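Local coordinates for protein cellulase (PDB 5E09) that probably hydrolyses internal beta-1,4-glucosidic bonds of cellulose with a family 5 glycoside hydrolase barrel that carries a family 46 carbohydrate-binding module, at residues T444-V458 with P488-F502. Residues are numbered along the deposited sequence; the frame is centred on the assembly and turned at random.
Sequences TSNFAIPAHFNGDSV and PVYDKGEIVITDAFF
Tyr490 turns the edge of its ring onto the face of Phe453, the planes inclined at 53° and CD1 lying 3.5 Å above the centre of the phenylalanine ring. Ala451 CB covers the opposite face toward the rim, while the carbonyl O of Glu494 meets the ring edge in plane, 3.5 Å from Phe453 CZ. With CG of Phe453 anti to its carbonyl carbon (chi1 -69°), the ring also reaches Ile495 CG1. Beyond the stack, the hydroxyl of Tyr490 accepts a hydrogen bond from Val458 N (2.9 Å to OH), tying the tyrosine to the chain that leaves the type I' turn Phe453-Asp456. Replacing Phe453 with an alanine would probably open a gap between Ala451 and Tyr490 and deprive the tyrosine ring of its stacking partner. Val458 CB in turn packs 3.6 Å from Pro488 CG.

At the other end, Phe502 directs its edge at the face of Phe447 in an offset T-shaped pair, centroids 5.7 Å apart. CG of Phe447 stands anti to the backbone N (chi1 -165°), bringing the ring alongside Ile497, whose CG1 lies at the ring edge. A water accepts from Phe447 N and donates to Ile497 O and Thr444 O, bridging the two strands where Phe447 N and Ile497 O stand too far apart to bond directly. Between the two aromatic pairs, Ile449 and Ile495 exchange backbone bonds, and their side chains share one sheet face, both packing on Phe514 of strand 509-516. Strands 447-452 and 494-497 are thus antiparallel neighbours in the beta-sheet fold of the C-terminal carbohydrate-binding domain, with a G1 bulge at Gly493-Glu494 opposite Val489.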
loop_
_atom_site.group_PDB
_atom_site.type_symbol
_atom_site.label_atom_id
_atom_site.label_comp_id
_atom_site.label_asym_id
_atom_site.label_seq_id
_atom_site.Cartn_x
_atom_site.Cartn_y
_atom_site.Cartn_z
ATOM N N THR A 444 -22.038 10.755 20.611
ATOM C CA THR A 444 -21.487 9.751 19.701
ATOM C C THR A 444 -20.681 10.344 18.542
ATOM O O THR A 444 -19.851 9.661 17.938
ATOM C CB THR A 444 -22.602 8.872 19.111
ATOM O OG1 THR A 444 -23.619 9.705 18.542
ATOM C CG2 THR A 444 -23.219 8.001 20.192
ATOM N N SER A 445 -20.915 11.613 18.235
ATOM C CA SER A 445 -20.245 12.237 17.104
ATOM C C SER A 445 -18.990 13.010 17.515
ATOM O O SER A 445 -18.246 13.488 16.660
ATOM C CB SER A 445 -21.216 13.161 16.370
ATOM O OG SER A 445 -21.702 14.167 17.238
ATOM N N ASN A 446 -18.749 13.122 18.818
ATOM C CA ASN A 446 -17.600 13.874 19.313
ATOM C C ASN A 446 -16.943 13.214 20.528
ATOM O O ASN A 446 -16.618 13.883 21.510
ATOM C CB ASN A 446 -18.027 15.299 19.664
ATOM C CG ASN A 446 -16.852 16.240 19.811
ATOM O OD1 ASN A 446 -15.815 16.057 19.173
ATOM N ND2 ASN A 446 -17.004 17.253 20.658
ATOM N N PHE A 447 -16.741 11.903 20.459
ATOM C CA PHE A 447 -16.275 11.163 21.623
ATOM C C PHE A 447 -14.773 10.871 21.601
ATOM O O PHE A 447 -14.243 10.289 20.653
ATOM C CB PHE A 447 -17.052 9.854 21.765
ATOM C CG PHE A 447 -16.901 9.216 23.113
ATOM C CD1 PHE A 447 -17.724 9.586 24.164
ATOM C CD2 PHE A 447 -15.921 8.258 23.335
ATOM C CE1 PHE A 447 -17.578 9.010 25.416
ATOM C CE2 PHE A 447 -15.771 7.676 24.579
ATOM C CZ PHE A 447 -16.600 8.050 25.621
ATOM N N ALA A 448 -14.097 11.282 22.665
ATOM C CA ALA A 448 -12.685 10.988 22.831
ATOM C C ALA A 448 -12.351 10.709 24.293
ATOM O O ALA A 448 -12.698 11.484 25.180
ATOM C CB ALA A 448 -11.837 12.138 22.304
ATOM N N ILE A 449 -11.679 9.590 24.530
ATOM C CA ILE A 449 -11.172 9.231 25.845
ATOM C C ILE A 449 -9.846 9.915 26.124
ATOM O O ILE A 449 -8.877 9.686 25.408
ATOM C CB ILE A 449 -10.970 7.716 25.958
ATOM C CG1 ILE A 449 -12.255 6.984 25.567
ATOM C CG2 ILE A 449 -10.494 7.344 27.360
ATOM C CD1 ILE A 449 -12.048 5.529 25.211
ATOM N N PRO A 450 -9.795 10.766 27.159
ATOM C CA PRO A 450 -8.507 11.343 27.556
ATOM C C PRO A 450 -7.517 10.234 27.892
ATOM O O PRO A 450 -7.853 9.302 28.623
ATOM C CB PRO A 450 -8.856 12.181 28.789
ATOM C CG PRO A 450 -10.308 12.506 28.625
ATOM C CD PRO A 450 -10.914 11.296 27.960
ATOM N N ALA A 451 -6.317 10.322 27.339
ATOM C CA ALA A 451 -5.370 9.223 27.430
ATOM C C ALA A 451 -3.992 9.679 27.874
ATOM O O ALA A 451 -3.460 10.669 27.375
ATOM C CB ALA A 451 -5.271 8.510 26.093
ATOM N N HIS A 452 -3.423 8.950 28.824
ATOM C CA HIS A 452 -2.027 9.117 29.182
ATOM C C HIS A 452 -1.266 7.948 28.580
ATOM O O HIS A 452 -1.212 6.864 29.164
ATOM C CB HIS A 452 -1.845 9.176 30.699
ATOM C CG HIS A 452 -2.566 10.314 31.350
ATOM N ND1 HIS A 452 -2.129 11.620 31.262
ATOM C CD2 HIS A 452 -3.690 10.344 32.103
ATOM C CE1 HIS A 452 -2.955 12.404 31.931
ATOM N NE2 HIS A 452 -3.912 11.655 32.450
ATOM N N PHE A 453 -0.704 8.166 27.396
ATOM C CA PHE A 453 -0.063 7.097 26.643
ATOM C C PHE A 453 1.239 6.645 27.299
ATOM O O PHE A 453 1.638 5.479 27.170
ATOM C CB PHE A 453 0.194 7.541 25.198
ATOM C CG PHE A 453 -1.066 7.717 24.385
ATOM C CD1 PHE A 453 -1.790 6.615 23.956
ATOM C CD2 PHE A 453 -1.522 8.981 24.051
ATOM C CE1 PHE A 453 -2.945 6.769 23.214
ATOM C CE2 PHE A 453 -2.680 9.145 23.307
ATOM C CZ PHE A 453 -3.392 8.038 22.890
ATOM N N ASN A 454 1.892 7.570 27.998
ATOM C CA ASN A 454 3.096 7.258 28.762
ATOM C C ASN A 454 4.169 6.527 27.953
ATOM O O ASN A 454 4.722 5.528 28.407
ATOM C CB ASN A 454 2.721 6.427 29.993
ATOM C CG ASN A 454 1.881 7.208 30.977
ATOM O OD1 ASN A 454 1.949 8.436 31.016
ATOM N ND2 ASN A 454 1.087 6.506 31.785
ATOM N N GLY A 455 4.448 7.019 26.750
ATOM C CA GLY A 455 5.482 6.438 25.910
ATOM C C GLY A 455 5.077 5.164 25.190
ATOM O O GLY A 455 5.877 4.565 24.478
ATOM N N ASP A 456 3.829 4.746 25.361
ATOM C CA ASP A 456 3.358 3.516 24.734
ATOM C C ASP A 456 2.526 3.838 23.487
ATOM O O ASP A 456 2.177 4.994 23.258
ATOM C CB ASP A 456 2.546 2.694 25.735
ATOM C CG ASP A 456 2.682 1.206 25.513
ATOM O OD1 ASP A 456 3.064 0.800 24.393
ATOM O OD2 ASP A 456 2.395 0.444 26.461
ATOM N N SER A 457 2.218 2.830 22.677
ATOM C CA SER A 457 1.433 3.062 21.466
ATOM C C SER A 457 0.362 1.992 21.266
ATOM O O SER A 457 0.600 0.804 21.505
ATOM C CB SER A 457 2.347 3.142 20.231
ATOM O OG SER A 457 3.125 1.970 20.064
ATOM N N VAL A 458 -0.822 2.430 20.838
ATOM C CA VAL A 458 -1.957 1.535 20.651
ATOM C C VAL A 458 -1.794 0.677 19.403
ATOM O O VAL A 458 -1.637 1.187 18.293
ATOM C CB VAL A 458 -3.283 2.314 20.548
ATOM C CG1 VAL A 458 -4.444 1.357 20.379
ATOM C CG2 VAL A 458 -3.484 3.181 21.779
ATOM N N PRO A 488 -5.974 6.630 17.914
ATOM C CA PRO A 488 -5.050 7.265 18.856
ATOM C C PRO A 488 -4.565 8.608 18.318
ATOM O O PRO A 488 -3.982 8.659 17.233
ATOM C CB PRO A 488 -3.889 6.272 18.951
ATOM C CG PRO A 488 -4.420 4.988 18.407
ATOM C CD PRO A 488 -5.462 5.349 17.407
ATOM N N VAL A 489 -4.830 9.676 19.060
ATOM C CA VAL A 489 -4.311 11.002 18.752
ATOM C C VAL A 489 -3.297 11.378 19.831
ATOM O O VAL A 489 -3.668 11.846 20.925
ATOM C CB VAL A 489 -5.436 12.066 18.682
ATOM C CG1 VAL A 489 -4.940 13.315 17.971
ATOM C CG2 VAL A 489 -6.669 11.503 17.985
ATOM N N TYR A 490 -2.021 11.150 19.524
ATOM C CA TYR A 490 -0.948 11.281 20.506
ATOM C C TYR A 490 -0.657 12.736 20.845
ATOM O O TYR A 490 -0.440 13.076 22.007
ATOM C CB TYR A 490 0.326 10.585 20.003
ATOM C CG TYR A 490 0.150 9.093 19.851
ATOM C CD1 TYR A 490 0.136 8.265 20.962
ATOM C CD2 TYR A 490 -0.024 8.517 18.599
ATOM C CE1 TYR A 490 -0.039 6.903 20.837
ATOM C CE2 TYR A 490 -0.203 7.154 18.460
ATOM C CZ TYR A 490 -0.208 6.351 19.584
ATOM O OH TYR A 490 -0.385 4.991 19.460
ATOM N N ASP A 491 -0.676 13.596 19.833
ATOM C CA ASP A 491 -0.403 15.016 20.029
ATOM C C ASP A 491 -1.527 15.732 20.789
ATOM O O ASP A 491 -1.364 16.875 21.213
ATOM C CB ASP A 491 -0.163 15.697 18.675
ATOM C CG ASP A 491 -1.145 15.237 17.612
ATOM O OD1 ASP A 491 -1.104 14.040 17.241
ATOM O OD2 ASP A 491 -1.963 16.068 17.156
ATOM N N LYS A 492 -2.663 15.067 20.966
ATOM C CA LYS A 492 -3.754 15.655 21.733
ATOM C C LYS A 492 -4.072 14.812 22.969
ATOM O O LYS A 492 -5.023 15.101 23.700
ATOM C CB LYS A 492 -4.999 15.826 20.857
ATOM C CG LYS A 492 -4.824 16.863 19.751
ATOM C CD LYS A 492 -6.144 17.493 19.332
ATOM C CE LYS A 492 -7.066 16.480 18.680
ATOM N NZ LYS A 492 -8.359 17.100 18.277
ATOM N N GLY A 493 -3.260 13.783 23.199
ATOM C CA GLY A 493 -3.419 12.907 24.346
ATOM C C GLY A 493 -4.813 12.327 24.490
ATOM O O GLY A 493 -5.423 12.431 25.557
ATOM N N GLU A 494 -5.331 11.720 23.422
ATOM C CA GLU A 494 -6.674 11.146 23.493
ATOM C C GLU A 494 -6.862 9.989 22.522
ATOM O O GLU A 494 -6.091 9.832 21.588
ATOM C CB GLU A 494 -7.727 12.223 23.218
ATOM C CG GLU A 494 -7.625 12.832 21.821
ATOM C CD GLU A 494 -8.609 13.968 21.589
ATOM O OE1 GLU A 494 -9.219 14.455 22.568
ATOM O OE2 GLU A 494 -8.772 14.373 20.417
ATOM N N ILE A 495 -7.882 9.175 22.762
ATOM C CA ILE A 495 -8.297 8.161 21.804
ATOM C C ILE A 495 -9.717 8.456 21.344
ATOM O O ILE A 495 -10.656 8.412 22.134
ATOM C CB ILE A 495 -8.241 6.736 22.388
ATOM C CG1 ILE A 495 -6.815 6.385 22.819
ATOM C CG2 ILE A 495 -8.737 5.735 21.359
ATOM C CD1 ILE A 495 -6.704 5.045 23.521
ATOM N N VAL A 496 -9.870 8.765 20.064
ATOM C CA VAL A 496 -11.178 9.063 19.497
ATOM C C VAL A 496 -11.954 7.780 19.218
ATOM O O VAL A 496 -11.399 6.823 18.688
ATOM C CB VAL A 496 -11.047 9.875 18.185
ATOM C CG1 VAL A 496 -12.409 10.071 17.530
ATOM C CG2 VAL A 496 -10.376 11.212 18.451
ATOM N N ILE A 497 -13.227 7.754 19.596
ATOM C CA ILE A 497 -14.124 6.688 19.163
ATOM C C ILE A 497 -15.114 7.281 18.159
ATOM O O ILE A 497 -15.858 8.209 18.485
ATOM C CB ILE A 497 -14.874 6.050 20.339
ATOM C CG1 ILE A 497 -13.897 5.681 21.459
ATOM C CG2 ILE A 497 -15.622 4.812 19.876
ATOM C CD1 ILE A 497 -12.952 4.540 21.092
ATOM N N THR A 498 -15.110 6.748 16.940
ATOM C CA THR A 498 -15.786 7.383 15.808
ATOM C C THR A 498 -17.303 7.192 15.771
ATOM O O THR A 498 -17.854 6.308 16.433
ATOM C CB THR A 498 -15.219 6.872 14.473
ATOM O OG1 THR A 498 -15.475 5.468 14.350
ATOM C CG2 THR A 498 -13.726 7.122 14.396
ATOM N N ASP A 499 -17.965 8.034 14.980
ATOM C CA ASP A 499 -19.406 7.937 14.759
ATOM C C ASP A 499 -19.720 6.611 14.072
ATOM O O ASP A 499 -20.758 6.007 14.320
ATOM C CB ASP A 499 -19.906 9.124 13.922
ATOM C CG ASP A 499 -21.357 9.499 14.225
ATOM O OD1 ASP A 499 -21.841 9.220 15.345
ATOM O OD2 ASP A 499 -22.015 10.087 13.336
ATOM N N ALA A 500 -18.805 6.152 13.222
ATOM C CA ALA A 500 -18.980 4.879 12.529
ATOM C C ALA A 500 -19.047 3.701 13.507
ATOM O O ALA A 500 -19.819 2.763 13.304
ATOM C CB ALA A 500 -17.863 4.668 11.514
ATOM N N PHE A 501 -18.249 3.742 14.569
ATOM C CA PHE A 501 -18.320 2.687 15.577
ATOM C C PHE A 501 -19.667 2.719 16.292
ATOM O O PHE A 501 -20.325 1.689 16.441
ATOM C CB PHE A 501 -17.189 2.818 16.598
ATOM C CG PHE A 501 -17.301 1.857 17.762
ATOM C CD1 PHE A 501 -16.844 0.552 17.650
ATOM C CD2 PHE A 501 -17.851 2.266 18.968
ATOM C CE1 PHE A 501 -16.938 -0.329 18.713
ATOM C CE2 PHE A 501 -17.948 1.387 20.040
ATOM C CZ PHE A 501 -17.493 0.086 19.910
ATOM N N PHE A 502 -20.081 3.903 16.724
ATOM C CA PHE A 502 -21.301 4.014 17.515
ATOM C C PHE A 502 -22.576 3.748 16.710
ATOM O O PHE A 502 -23.560 3.258 17.262
ATOM C CB PHE A 502 -21.380 5.389 18.178
ATOM C CG PHE A 502 -20.419 5.559 19.313
ATOM C CD1 PHE A 502 -20.477 4.722 20.415
ATOM C CD2 PHE A 502 -19.460 6.556 19.283
ATOM C CE1 PHE A 502 -19.589 4.875 21.466
ATOM C CE2 PHE A 502 -18.580 6.719 20.329
ATOM C CZ PHE A 502 -18.644 5.878 21.423
HETATM O O HOH W 1 -17.149 10.330 17.839
#